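PDB 7CUI: protection of telomeres protein 1 from Schizosaccharomyces pombe, which binds single-stranded telomeric DNA of consensus GGTTAC, protects the 3' telomeric overhang and regulates telomerase and telomere length, this chain being its C-terminal part. Local coordinates for residues 49-54 with 166-171; 33-38 with 90-95. One frame throughout, in Å; residues are numbered along the deposited sequence.

Interaction 1: 49-54 with 166-171; sequences RKHRLR and IYVKEY
Glu170 OE1 is gripped by two side chains of the facing strand, His51 and Arg49. The strands 49-54 and 166-171 run antiparallel in a curled sheet whose strand order is consistent with an OB-fold barrel, where they would be the first and fourth strands. His51 NE2 gives OE1 a nearly straight bond of 2.8 Å, with an angle of 173° at the hydrogen. The oxygen lies in the ring plane of His51. The ring reaches OE1 on the anti side, somewhat out of the carboxylate plane. Arg49 NE forms a salt bridge to OE1 at 2.7 Å, but its bond is bent and weak. Arg49 NH2 adds a second weak link, to Glu170 OE2. The two side chains run alongside each other, with guanidinium and carboxylate planes 30° apart. Arg49 NH2 also bonds to Ile37 O in the preceding helix. His51 CE1 lies over one guanidinium face, 3.4 Å above its plane. Carboxylate and guanidinium would probably bias its protonation in opposite directions. Further along, the same sheet face is apolar. The side chains of Leu53 and Val168 cross at about a right angle, Leu53 CD1 3.7 Å from Val168 CG2, and Leu53 CB meets Ile166 CG2. Backbone pairs bind His51 to Val168 and Leu53 to Ile166 in both directions. On the other face chi1 of Arg52 (-167°) lays its chain alongside Tyr167, pointing the same way. Tyr167 OH is held by Glu25 O, while Arg52 CG and CD touch the ring's CD1-CE1 side, CD being 3.7 Å from Tyr167 CE1.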
ATOM      1  N   ARG A  49      13.032  10.022  -2.985  1.00 70.62           N
ATOM      2  CA  ARG A  49      13.743   8.853  -3.481  1.00 70.65           C
ATOM      3  C   ARG A  49      12.750   7.908  -4.158  1.00 64.56           C
ATOM      4  O   ARG A  49      11.543   8.036  -3.981  1.00 64.77           O
ATOM      5  CB  ARG A  49      14.481   8.146  -2.338  1.00 69.68           C
ATOM      6  CG  ARG A  49      15.589   8.966  -1.691  1.00 74.14           C
ATOM      7  CD  ARG A  49      16.532   8.125  -0.850  1.00 80.25           C
ATOM      8  NE  ARG A  49      16.009   7.759   0.462  1.00 83.23           N
ATOM      9  CZ  ARG A  49      16.527   6.826   1.260  1.00 83.26           C
ATOM     10  NH1 ARG A  49      17.591   6.136   0.881  1.00 83.02           N
ATOM     11  NH2 ARG A  49      15.971   6.580   2.434  1.00 73.49           N
ATOM     12  N   LYS A  50      13.276   6.946  -4.921  1.00 62.21           N
ATOM     13  CA  LYS A  50      12.478   6.027  -5.716  1.00 58.88           C
ATOM     14  C   LYS A  50      13.147   4.655  -5.652  1.00 59.48           C
ATOM     15  O   LYS A  50      14.228   4.474  -6.207  1.00 60.70           O
ATOM     16  CB  LYS A  50      12.437   6.554  -7.156  1.00 58.11           C
ATOM     17  CG  LYS A  50      11.093   6.548  -7.873  1.00 58.86           C
ATOM     18  CD  LYS A  50      11.064   7.552  -9.015  1.00 62.12           C
ATOM     19  CE  LYS A  50       9.709   7.734  -9.672  1.00 67.36           C
ATOM     20  NZ  LYS A  50       9.628   7.047 -10.984  1.00 76.88           N
ATOM     21  N   HIS A  51      12.517   3.701  -4.949  1.00 56.55           N
ATOM     22  CA  HIS A  51      13.130   2.406  -4.666  1.00 58.62           C
ATOM     23  C   HIS A  51      12.323   1.258  -5.271  1.00 53.70           C
ATOM     24  O   HIS A  51      11.173   1.428  -5.665  1.00 52.93           O
ATOM     25  CB  HIS A  51      13.273   2.156  -3.156  1.00 58.86           C
ATOM     26  CG  HIS A  51      13.741   3.322  -2.352  1.00 64.28           C
ATOM     27  ND1 HIS A  51      15.080   3.623  -2.187  1.00 63.03           N
ATOM     28  CD2 HIS A  51      13.053   4.239  -1.640  1.00 64.43           C
ATOM     29  CE1 HIS A  51      15.196   4.684  -1.416  1.00 65.30           C
ATOM     30  NE2 HIS A  51      13.966   5.081  -1.067  1.00 67.53           N
ATOM     31  N   ARG A  52      12.942   0.072  -5.289  1.00 51.15           N
ATOM     32  CA  ARG A  52      12.340  -1.157  -5.781  1.00 48.73           C
ATOM     33  C   ARG A  52      12.564  -2.251  -4.744  1.00 46.76           C
ATOM     34  O   ARG A  52      13.674  -2.412  -4.248  1.00 45.46           O
ATOM     35  CB  ARG A  52      13.017  -1.570  -7.089  1.00 52.23           C
ATOM     36  CG  ARG A  52      12.289  -2.653  -7.868  1.00 55.12           C
ATOM     37  CD  ARG A  52      12.955  -2.835  -9.217  1.00 61.56           C
ATOM     38  NE  ARG A  52      13.533  -4.159  -9.368  1.00 70.17           N
ATOM     39  CZ  ARG A  52      12.972  -5.134 -10.071  1.00 73.73           C
ATOM     40  NH1 ARG A  52      11.823  -4.926 -10.692  1.00 78.27           N
ATOM     41  NH2 ARG A  52      13.564  -6.312 -10.151  1.00 78.90           N
ATOM     42  N   LEU A  53      11.506  -3.003  -4.421  1.00 41.43           N
ATOM     43  CA  LEU A  53      11.595  -4.002  -3.367  1.00 44.66           C
ATOM     44  C   LEU A  53      10.936  -5.305  -3.811  1.00 43.02           C
ATOM     45  O   LEU A  53       9.987  -5.287  -4.588  1.00 43.88           O
ATOM     46  CB  LEU A  53      10.910  -3.478  -2.102  1.00 44.51           C
ATOM     47  CG  LEU A  53      11.333  -2.090  -1.634  1.00 47.54           C
ATOM     48  CD1 LEU A  53      10.298  -1.069  -2.051  1.00 49.81           C
ATOM     49  CD2 LEU A  53      11.490  -2.066  -0.129  1.00 51.46           C
ATOM     50  N   ARG A  54      11.462  -6.428  -3.306  1.00 41.94           N
ATOM     51  CA  ARG A  54      10.822  -7.725  -3.436  1.00 42.86           C
ATOM     52  C   ARG A  54      10.222  -8.070  -2.079  1.00 42.01           C
ATOM     53  O   ARG A  54      10.950  -8.196  -1.091  1.00 41.60           O
ATOM     54  CB  ARG A  54      11.816  -8.792  -3.904  1.00 43.82           C
ATOM     55  CG  ARG A  54      11.148 -10.069  -4.393  1.00 48.16           C
ATOM     56  CD  ARG A  54      12.099 -11.062  -5.023  1.00 54.55           C
ATOM     57  NE  ARG A  54      12.933 -10.452  -6.051  1.00 63.84           N
ATOM     58  CZ  ARG A  54      12.905 -10.762  -7.341  1.00 66.85           C
ATOM     59  NH1 ARG A  54      12.083 -11.697  -7.784  1.00 73.15           N
ATOM     60  NH2 ARG A  54      13.710 -10.141  -8.184  1.00 70.07           N
ATOM     61  N   ILE A 166       7.745  -4.398  -5.950  1.00 42.07           N
ATOM     62  CA  ILE A 166       6.957  -3.201  -5.696  1.00 41.76           C
ATOM     63  C   ILE A 166       7.858  -1.982  -5.886  1.00 40.52           C
ATOM     64  O   ILE A 166       9.016  -2.007  -5.477  1.00 39.34           O
ATOM     65  CB  ILE A 166       6.349  -3.257  -4.273  1.00 40.23           C
ATOM     66  CG1 ILE A 166       5.362  -2.121  -3.995  1.00 41.09           C
ATOM     67  CG2 ILE A 166       7.438  -3.301  -3.213  1.00 41.36           C
ATOM     68  CD1 ILE A 166       4.194  -2.082  -4.942  1.00 45.59           C
ATOM     69  N   TYR A 167       7.325  -0.935  -6.529  1.00 41.11           N
ATOM     70  CA  TYR A 167       8.013   0.347  -6.582  1.00 42.61           C
ATOM     71  C   TYR A 167       7.393   1.282  -5.552  1.00 43.05           C
ATOM     72  O   TYR A 167       6.172   1.347  -5.433  1.00 45.57           O
ATOM     73  CB  TYR A 167       7.865   1.024  -7.946  1.00 44.37           C
ATOM     74  CG  TYR A 167       8.324   0.244  -9.150  1.00 46.88           C
ATOM     75  CD1 TYR A 167       9.261  -0.770  -9.051  1.00 48.80           C
ATOM     76  CD2 TYR A 167       7.844   0.561 -10.411  1.00 50.18           C
ATOM     77  CE1 TYR A 167       9.687  -1.472 -10.168  1.00 52.03           C
ATOM     78  CE2 TYR A 167       8.261  -0.128 -11.539  1.00 52.70           C
ATOM     79  CZ  TYR A 167       9.187  -1.147 -11.418  1.00 51.72           C
ATOM     80  OH  TYR A 167       9.596  -1.830 -12.527  1.00 53.84           O
ATOM     81  N   VAL A 168       8.240   2.013  -4.822  1.00 43.19           N
ATOM     82  CA  VAL A 168       7.758   2.991  -3.860  1.00 41.40           C
ATOM     83  C   VAL A 168       8.424   4.334  -4.137  1.00 44.04           C
ATOM     84  O   VAL A 168       9.600   4.387  -4.486  1.00 44.37           O
ATOM     85  CB  VAL A 168       7.969   2.547  -2.397  1.00 39.17           C
ATOM     86  CG1 VAL A 168       7.276   1.226  -2.095  1.00 35.97           C
ATOM     87  CG2 VAL A 168       9.438   2.499  -1.998  1.00 38.70           C
ATOM     88  N   LYS A 169       7.642   5.409  -3.992  1.00 44.54           N
ATOM     89  CA  LYS A 169       8.181   6.757  -4.014  1.00 46.27           C
ATOM     90  C   LYS A 169       8.164   7.319  -2.594  1.00 45.86           C
ATOM     91  O   LYS A 169       7.124   7.349  -1.942  1.00 47.44           O
ATOM     92  CB  LYS A 169       7.467   7.638  -5.046  1.00 47.45           C
ATOM     93  CG  LYS A 169       5.945   7.628  -5.023  1.00 46.56           C
ATOM     94  CD  LYS A 169       5.345   8.255  -6.263  1.00 48.03           C
ATOM     95  CE  LYS A 169       3.874   7.940  -6.425  1.00 49.63           C
ATOM     96  NZ  LYS A 169       3.334   8.468  -7.701  1.00 56.18           N
ATOM     97  N   GLU A 170       9.347   7.729  -2.131  1.00 47.25           N
ATOM     98  CA  GLU A 170       9.560   8.264  -0.797  1.00 50.55           C
ATOM     99  C   GLU A 170       9.435   9.782  -0.866  1.00 50.14           C
ATOM    100  O   GLU A 170       9.952  10.400  -1.793  1.00 53.07           O
ATOM    101  CB  GLU A 170      10.960   7.866  -0.330  1.00 54.37           C
ATOM    102  CG  GLU A 170      11.241   8.138   1.137  1.00 59.74           C
ATOM    103  CD  GLU A 170      12.556   7.534   1.603  1.00 64.73           C
ATOM    104  OE1 GLU A 170      13.356   7.129   0.741  1.00 65.89           O
ATOM    105  OE2 GLU A 170      12.775   7.459   2.824  1.00 73.43           O
ATOM    106  N   TYR A 171       8.751  10.366   0.122  1.00 47.85           N
ATOM    107  CA  TYR A 171       8.441  11.787   0.113  1.00 49.09           C
ATOM    108  C   TYR A 171       8.048  12.233   1.518  1.00 48.51           C
ATOM    109  O   TYR A 171       7.808  11.403   2.390  1.00 47.49           O
ATOM    110  CB  TYR A 171       7.292  12.080  -0.856  1.00 50.27           C
ATOM    111  CG  TYR A 171       5.964  11.508  -0.424  1.00 50.14           C
ATOM    112  CD1 TYR A 171       5.672  10.165  -0.604  1.00 48.05           C
ATOM    113  CD2 TYR A 171       5.003  12.305   0.184  1.00 51.67           C
ATOM    114  CE1 TYR A 171       4.464   9.629  -0.192  1.00 47.06           C
ATOM    115  CE2 TYR A 171       3.787  11.786   0.597  1.00 49.01           C
ATOM    116  CZ  TYR A 171       3.514  10.442   0.404  1.00 47.45           C
ATOM    117  OH  TYR A 171       2.320   9.917   0.803  1.00 43.62           O
TER

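Interaction 2: 33-38 with 90-95; sequences TISTIL and SNVTLP
Ile34, Leu94 and Val92 bury the most surface where the short helix 34-38 meets the 90-95 segment. Ile34 sits in the first turn of the helix and points toward the loop and strand. Its CG2 branch stands opposite the backbone N, beside the carbonyl carbon, and is 3.8 Å from Val92 CG2. The same methyl reaches Leu94 CB at 4.0 Å. Ile34 CD1 approaches Val92 O from beyond the oxygen and also lies near Leu94 CB. The side chain thus meets both residues with both of its branches. Leu94 slants across Ile34 and continues to the next turn of the helix, where its CD1 is 4.0 Å from Leu38 CD2. Val92 CG2 also lies against the backbone of Ser35. Polar contact is slight: Ser35 N points to Ser90 OG in a weak bond of 3.4 Å. Thr33 occupies the N-cap position, and its OG1 shares a hydrogen bond with Thr36 OG1 at 3.0 Å. Trp191 of strand 190-198 touches both Leu38 and Leu94, and Leu53 backs Ile34. The geometry is that of a short helix before the first long strand, packed by its apolar side against a curled sheet whose strand order is consistent with an OB-fold barrel.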
ATOM      1  N   THR A  33      16.718  -3.046  -0.236  1.00 53.99           N
ATOM      2  CA  THR A  33      15.977  -3.620   0.880  1.00 50.97           C
ATOM      3  C   THR A  33      15.392  -2.527   1.770  1.00 52.79           C
ATOM      4  O   THR A  33      15.823  -1.377   1.720  1.00 55.94           O
ATOM      5  CB  THR A  33      16.844  -4.523   1.768  1.00 51.22           C
ATOM      6  OG1 THR A  33      17.796  -3.686   2.427  1.00 52.50           O
ATOM      7  CG2 THR A  33      17.526  -5.647   1.017  1.00 47.92           C
ATOM      8  N   ILE A  34      14.428  -2.926   2.611  1.00 51.46           N
ATOM      9  CA  ILE A  34      13.762  -2.034   3.547  1.00 51.26           C
ATOM     10  C   ILE A  34      14.749  -1.618   4.636  1.00 55.65           C
ATOM     11  O   ILE A  34      14.646  -0.517   5.175  1.00 60.21           O
ATOM     12  CB  ILE A  34      12.480  -2.682   4.116  1.00 46.14           C
ATOM     13  CG1 ILE A  34      11.434  -2.909   3.020  1.00 42.27           C
ATOM     14  CG2 ILE A  34      11.908  -1.860   5.264  1.00 46.02           C
ATOM     15  CD1 ILE A  34      10.259  -3.773   3.433  1.00 38.43           C
ATOM     16  N   SER A  35      15.711  -2.502   4.942  1.00 56.38           N
ATOM     17  CA  SER A  35      16.743  -2.197   5.919  1.00 56.44           C
ATOM     18  C   SER A  35      17.576  -1.014   5.437  1.00 55.70           C
ATOM     19  O   SER A  35      17.857  -0.107   6.216  1.00 55.53           O
ATOM     20  CB  SER A  35      17.596  -3.401   6.212  1.00 56.97           C
ATOM     21  OG  SER A  35      18.296  -3.231   7.437  1.00 60.47           O
ATOM     22  N   THR A  36      17.929  -1.025   4.144  1.00 56.92           N
ATOM     23  CA  THR A  36      18.740   0.011   3.517  1.00 60.50           C
ATOM     24  C   THR A  36      17.993   1.345   3.525  1.00 61.87           C
ATOM     25  O   THR A  36      18.594   2.394   3.761  1.00 66.93           O
ATOM     26  CB  THR A  36      19.163  -0.399   2.098  1.00 59.08           C
ATOM     27  OG1 THR A  36      19.894  -1.621   2.195  1.00 60.04           O
ATOM     28  CG2 THR A  36      20.017   0.634   1.398  1.00 57.05           C
ATOM     29  N   ILE A  37      16.678   1.286   3.272  1.00 58.37           N
ATOM     30  CA  ILE A  37      15.836   2.469   3.182  1.00 58.94           C
ATOM     31  C   ILE A  37      15.795   3.181   4.533  1.00 59.09           C
ATOM     32  O   ILE A  37      15.846   4.409   4.577  1.00 59.49           O
ATOM     33  CB  ILE A  37      14.429   2.104   2.655  1.00 55.82           C
ATOM     34  CG1 ILE A  37      14.450   1.796   1.156  1.00 55.52           C
ATOM     35  CG2 ILE A  37      13.399   3.177   2.993  1.00 55.19           C
ATOM     36  CD1 ILE A  37      13.163   1.208   0.629  1.00 53.72           C
ATOM     37  N   LEU A  38      15.706   2.410   5.624  1.00 59.62           N
ATOM     38  CA  LEU A  38      15.543   2.978   6.956  1.00 67.18           C
ATOM     39  C   LEU A  38      16.904   3.233   7.610  1.00 71.44           C
ATOM     40  O   LEU A  38      17.037   4.163   8.404  1.00 74.11           O
ATOM     41  CB  LEU A  38      14.658   2.068   7.820  1.00 64.65           C
ATOM     42  CG  LEU A  38      13.247   1.773   7.296  1.00 63.19           C
ATOM     43  CD1 LEU A  38      12.506   0.815   8.218  1.00 59.58           C
ATOM     44  CD2 LEU A  38      12.434   3.045   7.102  1.00 61.01           C
ATOM     45  N   SER A  90      14.973  -8.682   4.559  1.00 55.96           N
ATOM     46  CA  SER A  90      15.754  -8.233   5.702  1.00 56.99           C
ATOM     47  C   SER A  90      14.928  -8.129   6.987  1.00 57.03           C
ATOM     48  O   SER A  90      15.376  -7.503   7.944  1.00 53.02           O
ATOM     49  CB  SER A  90      16.467  -6.938   5.391  1.00 58.93           C
ATOM     50  OG  SER A  90      15.549  -5.922   5.009  1.00 59.36           O
ATOM     51  N   ASN A  91      13.731  -8.734   7.005  1.00 57.58           N
ATOM     52  CA  ASN A  91      12.914  -8.887   8.204  1.00 59.52           C
ATOM     53  C   ASN A  91      12.518  -7.541   8.813  1.00 56.71           C
ATOM     54  O   ASN A  91      12.359  -7.440  10.028  1.00 61.54           O
ATOM     55  CB  ASN A  91      13.570  -9.791   9.255  1.00 65.96           C
ATOM     56  CG  ASN A  91      13.100 -11.226   9.167  1.00 73.19           C
ATOM     57  OD1 ASN A  91      12.975 -11.778   8.076  1.00 79.84           O
ATOM     58  ND2 ASN A  91      12.826 -11.835  10.310  1.00 79.06           N
ATOM     59  N   VAL A  92      12.342  -6.518   7.968  1.00 52.58           N
ATOM     60  CA  VAL A  92      11.875  -5.219   8.437  1.00 51.30           C
ATOM     61  C   VAL A  92      10.700  -4.764   7.577  1.00 45.61           C
ATOM     62  O   VAL A  92      10.670  -5.025   6.375  1.00 44.03           O
ATOM     63  CB  VAL A  92      12.999  -4.164   8.478  1.00 55.34           C
ATOM     64  CG1 VAL A  92      13.757  -4.211   9.795  1.00 57.22           C
ATOM     65  CG2 VAL A  92      13.952  -4.287   7.300  1.00 57.65           C
ATOM     66  N   THR A  93       9.746  -4.070   8.211  1.00 40.73           N
ATOM     67  CA  THR A  93       8.494  -3.717   7.561  1.00 38.58           C
ATOM     68  C   THR A  93       8.500  -2.259   7.109  1.00 39.08           C
ATOM     69  O   THR A  93       9.272  -1.445   7.607  1.00 39.63           O
ATOM     70  CB  THR A  93       7.279  -4.046   8.441  1.00 34.90           C
ATOM     71  OG1 THR A  93       7.307  -3.254   9.628  1.00 37.91           O
ATOM     72  CG2 THR A  93       7.186  -5.508   8.810  1.00 32.37           C
ATOM     73  N   LEU A  94       7.620  -1.953   6.151  1.00 37.94           N
ATOM     74  CA  LEU A  94       7.427  -0.609   5.638  1.00 37.63           C
ATOM     75  C   LEU A  94       5.944  -0.433   5.304  1.00 37.41           C
ATOM     76  O   LEU A  94       5.349  -1.319   4.688  1.00 36.77           O
ATOM     77  CB  LEU A  94       8.313  -0.435   4.398  1.00 35.92           C
ATOM     78  CG  LEU A  94       8.485   0.996   3.889  1.00 36.23           C
ATOM     79  CD1 LEU A  94       9.434   1.782   4.782  1.00 37.00           C
ATOM     80  CD2 LEU A  94       8.988   0.997   2.454  1.00 34.78           C
ATOM     81  N   PRO A  95       5.294   0.675   5.743  1.00 36.62           N
ATOM     82  CA  PRO A  95       3.930   0.990   5.322  1.00 33.02           C
ATOM     83  C   PRO A  95       3.951   1.707   3.975  1.00 32.31           C
ATOM     84  O   PRO A  95       4.514   2.791   3.845  1.00 35.92           O
ATOM     85  CB  PRO A  95       3.418   1.896   6.451  1.00 34.27           C
ATOM     86  CG  PRO A  95       4.661   2.603   6.961  1.00 36.32           C
ATOM     87  CD  PRO A  95       5.824   1.666   6.696  1.00 37.77           C
TER

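In the fold
Both interactions serve the same curled sheet, and helix 34-38, which leads into strand 49-73, joins them. Interaction 1 ties two strands by backbone bonds that are regular from His51 to Leu53. It buries Leu53, Ile166, Tyr167, Val168 and Glu170 beside partly exposed charged residues. Interaction 2 is further from the centre of the chain, has no regular backbone pairing and is mostly apolar. It buries Ile34 and Leu94 and has a partly exposed edge of Ser35, Ser90 and Val92. The two meet directly: Leu53 CD2 packs on Ile34 CG1, and the ring of His51 on Ile37 CD1. Residues of both lie against another protein chain, among them Tyr171 and Thr93, which hydrogen-bond to it.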